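Local coordinates for family 88 glycosyl hydrolase (Bacteroides thetaiotaomicron, PDB 5NOA), which probably cleaves terminal unsaturated uronic acid residues from oligosaccharides generated by polysaccharide lyases, at residues Phe114-Ile119 with Leu162-Pro167. Sequence-based numbering, arbitrary orientation. Where two conformers were deposited one is given.
Sequences FGDYQI and LYMVMP
Ile119 sends its CD1 methyl to the edge of the Tyr163 ring, close to the ring plane, where CD1 lies 3.7 Å from CE2. The longer branch is fully extended, with CG1 anti to the backbone N (chi1 167°), and this carries CD1 across toward the helix. Beside it lies Met164, whose sulfur is 3.5 Å from the same CD1 in one of two deposited conformers, so that part of the packing is less certain. A flexible, unbranched thioether suits this place, packed beside the isoleucine and also against Trp56 and Trp231. The backbones meet here too: Ile119 CA makes a C-H...O contact of 3.3 Å with Met164 O. That carbonyl also accepts from the Gln122 side-chain amide, which reaches Tyr163 O as well; Pro167, having no N-H, cannot bond Tyr163 O, and the helix kinks there. Glutamine thus supplies the donor that the proline lacks. In the alpha/alpha toroid characteristic of six-hairpin glycosidases, the contact joins the buried loop leading into helix 120-130 to the first turns of helix 160-176. Gly115 adds to the fit: with no side chain, its CA lets Val165 CG2 approach to 3.5 Å, while its carbonyl O sits 3.4 Å from Met164 CB. The compact, branched valine also receives Gln118 OE1, 3.5 Å from CG1 and equally near CG2. Gln118 NE2 is held by Gln147 OE1 and Val112 O, anchoring this buried amide. At the far end, the Tyr163 hydroxyl hydrogen-bonds to Thr63 OG1, giving the phenol a polar partner within the core.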
ATOM      1  N   PHE A 114       5.464  13.221  -9.233  1.00  7.43           N
ATOM      2  CA  PHE A 114       5.107  12.947  -7.857  1.00  7.18           C
ATOM      3  C   PHE A 114       4.459  11.578  -7.790  1.00  7.18           C
ATOM      4  O   PHE A 114       3.465  11.324  -8.473  1.00  7.47           O
ATOM      5  CB  PHE A 114       4.133  14.031  -7.393  1.00  8.17           C
ATOM      6  CG  PHE A 114       3.692  13.916  -5.955  1.00  7.88           C
ATOM      7  CD1 PHE A 114       4.545  13.470  -4.929  1.00  9.07           C
ATOM      8  CD2 PHE A 114       2.408  14.302  -5.613  1.00  7.78           C
ATOM      9  CE1 PHE A 114       4.110  13.408  -3.628  1.00  9.54           C
ATOM     10  CE2 PHE A 114       1.975  14.219  -4.312  1.00  8.95           C
ATOM     11  CZ  PHE A 114       2.821  13.754  -3.333  1.00 10.45           C
ATOM     12  N   GLY A 115       4.999  10.681  -6.960  1.00  6.93           N
ATOM     13  CA  GLY A 115       4.516   9.329  -6.891  1.00  6.53           C
ATOM     14  C   GLY A 115       3.060   9.173  -6.582  1.00  6.38           C
ATOM     15  O   GLY A 115       2.454   8.160  -7.005  1.00  7.52           O
ATOM     16  N   ASP A 116       2.449  10.135  -5.887  1.00  7.57           N
ATOM     17  CA  ASP A 116       1.001  10.064  -5.702  1.00  8.56           C
ATOM     18  C   ASP A 116       0.198  10.105  -7.011  1.00  7.66           C
ATOM     19  O   ASP A 116      -0.955   9.671  -7.028  1.00  9.38           O
ATOM     20  CB  ASP A 116       0.528  11.167  -4.757  1.00 10.09           C
ATOM     21  CG  ASP A 116       0.773  10.868  -3.281  1.00 11.80           C
ATOM     22  OD1 ASP A 116       1.197   9.756  -2.950  1.00 13.16           O
ATOM     23  OD2 ASP A 116       0.453  11.775  -2.476  1.00 13.33           O
ATOM     24  N   TYR A 117       0.816  10.596  -8.090  1.00  7.55           N
ATOM     25  CA  TYR A 117       0.241  10.589  -9.426  1.00  7.33           C
ATOM     26  C   TYR A 117       0.776   9.485 -10.300  1.00  6.98           C
ATOM     27  O   TYR A 117       0.540   9.485 -11.531  1.00  8.58           O
ATOM     28  CB  TYR A 117       0.345  11.968 -10.097  1.00  8.62           C
ATOM     29  CG  TYR A 117      -0.887  12.808  -9.979  1.00  8.11           C
ATOM     30  CD1 TYR A 117      -2.128  12.323 -10.386  1.00  8.63           C
ATOM     31  CD2 TYR A 117      -0.782  14.104  -9.508  1.00 10.09           C
ATOM     32  CE1 TYR A 117      -3.258  13.134 -10.317  1.00 10.48           C
ATOM     33  CE2 TYR A 117      -1.897  14.912  -9.442  1.00 11.64           C
ATOM     34  CZ  TYR A 117      -3.125  14.423  -9.851  1.00 11.62           C
ATOM     35  OH  TYR A 117      -4.236  15.220  -9.736  1.00 15.08           O
ATOM     36  N   GLN A 118       1.466   8.517  -9.699  1.00  6.52           N
ATOM     37  CA  GLN A 118       2.005   7.383 -10.425  1.00  6.71           C
ATOM     38  C   GLN A 118       1.464   6.037  -9.978  1.00  6.68           C
ATOM     39  O   GLN A 118       1.587   5.059 -10.700  1.00  7.38           O
ATOM     40  CB  GLN A 118       3.527   7.413 -10.323  1.00  7.02           C
ATOM     41  CG  GLN A 118       4.153   8.677 -10.898  1.00  6.83           C
ATOM     42  CD  GLN A 118       5.635   8.745 -10.694  1.00  6.85           C
ATOM     43  OE1 GLN A 118       6.172   8.107  -9.793  1.00  9.00           O
ATOM     44  NE2 GLN A 118       6.326   9.563 -11.506  1.00  7.93           N
ATOM     45  N   ILE A 119       0.852   5.980  -8.790  1.00  6.27           N
ATOM     46  CA  ILE A 119       0.268   4.721  -8.364  1.00  6.96           C
ATOM     47  C   ILE A 119      -0.807   4.251  -9.318  1.00  6.37           C
ATOM     48  O   ILE A 119      -0.999   3.035  -9.484  1.00  7.35           O
ATOM     49  CB  ILE A 119      -0.206   4.766  -6.898  1.00  6.64           C
ATOM     50  CG1 ILE A 119      -1.099   3.545  -6.550  1.00  7.16           C
ATOM     51  CG2 ILE A 119      -0.907   6.063  -6.549  1.00  6.68           C
ATOM     52  CD1 ILE A 119      -1.408   3.378  -5.066  1.00  7.65           C
ATOM     53  N   LEU A 162       6.794   4.744  -1.370  1.00  7.75           N
ATOM     54  CA  LEU A 162       7.287   3.428  -1.644  1.00  7.39           C
ATOM     55  C   LEU A 162       6.187   2.492  -2.119  1.00  7.88           C
ATOM     56  O   LEU A 162       6.376   1.746  -3.089  1.00  8.64           O
ATOM     57  CB  LEU A 162       8.060   2.908  -0.443  1.00  7.09           C
ATOM     58  CG  LEU A 162       9.307   3.738  -0.086  1.00  8.29           C
ATOM     59  CD1 LEU A 162      10.042   3.071   1.041  1.00 10.03           C
ATOM     60  CD2 LEU A 162      10.229   3.981  -1.251  1.00  9.34           C
ATOM     61  N   TYR A 163       5.019   2.504  -1.472  1.00  6.51           N
ATOM     62  CA  TYR A 163       3.901   1.720  -2.030  1.00  6.34           C
ATOM     63  C   TYR A 163       3.453   2.251  -3.370  1.00  6.71           C
ATOM     64  O   TYR A 163       3.088   1.507  -4.269  1.00  7.29           O
ATOM     65  CB  TYR A 163       2.699   1.731  -1.091  1.00  6.80           C
ATOM     66  CG  TYR A 163       1.528   0.865  -1.538  1.00  7.19           C
ATOM     67  CD1 TYR A 163       1.487  -0.459  -1.222  1.00  8.48           C
ATOM     68  CD2 TYR A 163       0.509   1.368  -2.313  1.00  7.95           C
ATOM     69  CE1 TYR A 163       0.446  -1.247  -1.612  1.00  9.34           C
ATOM     70  CE2 TYR A 163      -0.544   0.581  -2.743  1.00  8.16           C
ATOM     71  CZ  TYR A 163      -0.586  -0.722  -2.388  1.00  8.17           C
ATOM     72  OH  TYR A 163      -1.590  -1.558  -2.782  1.00 10.26           O
ATOM     73  N   MET A 164       3.442   3.577  -3.508  1.00  6.64           N
ATOM     74  CA  MET A 164       2.874   4.187  -4.714  0.75  7.45           C
ATOM     75  C   MET A 164       3.673   3.795  -5.940  1.00  6.97           C
ATOM     76  O   MET A 164       3.080   3.550  -6.991  1.00  7.91           O
ATOM     77  CB  MET A 164       2.841   5.718  -4.629  0.75  8.63           C
ATOM     78  CG  MET A 164       2.095   6.328  -3.473  0.75  9.98           C
ATOM     79  SD  MET A 164       0.484   5.651  -3.183  0.75  8.61           S
ATOM     80  CE  MET A 164       0.132   6.204  -1.516  0.75 14.11           C
ATOM     81  N   VAL A 165       5.008   3.738  -5.820  1.00  6.37           N
ATOM     82  CA  VAL A 165       5.848   3.661  -6.996  1.00  6.56           C
ATOM     83  C   VAL A 165       6.683   2.394  -7.095  1.00  6.79           C
ATOM     84  O   VAL A 165       6.956   1.948  -8.208  1.00  7.28           O
ATOM     85  CB  VAL A 165       6.726   4.911  -7.225  1.00  7.19           C
ATOM     86  CG1 VAL A 165       7.179   4.993  -8.665  1.00  7.82           C
ATOM     87  CG2 VAL A 165       5.977   6.173  -6.872  1.00  7.46           C
ATOM     88  N   MET A 166       7.101   1.771  -5.998  1.00  7.00           N
ATOM     89  CA  MET A 166       7.940   0.581  -6.172  1.00  7.06           C
ATOM     90  C   MET A 166       7.287  -0.453  -7.057  1.00  7.45           C
ATOM     91  O   MET A 166       7.954  -0.985  -7.930  1.00  8.12           O
ATOM     92  CB  MET A 166       8.354  -0.043  -4.856  1.00  8.35           C
ATOM     93  CG  MET A 166       9.272   0.810  -4.009  1.00  9.63           C
ATOM     94  SD  MET A 166      10.030  -0.046  -2.626  1.00  9.79           S
ATOM     95  CE  MET A 166       8.603  -0.697  -1.787  1.00 11.24           C
ATOM     96  N   PRO A 167       5.991  -0.765  -6.866  1.00  7.13           N
ATOM     97  CA  PRO A 167       5.367  -1.782  -7.732  1.00  8.07           C
ATOM     98  C   PRO A 167       5.171  -1.341  -9.168  1.00  8.40           C
ATOM     99  O   PRO A 167       5.047  -2.193 -10.059  1.00  9.38           O
ATOM    100  CB  PRO A 167       4.034  -2.094  -7.034  1.00  8.57           C
ATOM    101  CG  PRO A 167       4.226  -1.554  -5.628  1.00  7.84           C
ATOM    102  CD  PRO A 167       5.062  -0.333  -5.817  1.00  7.23           C
TER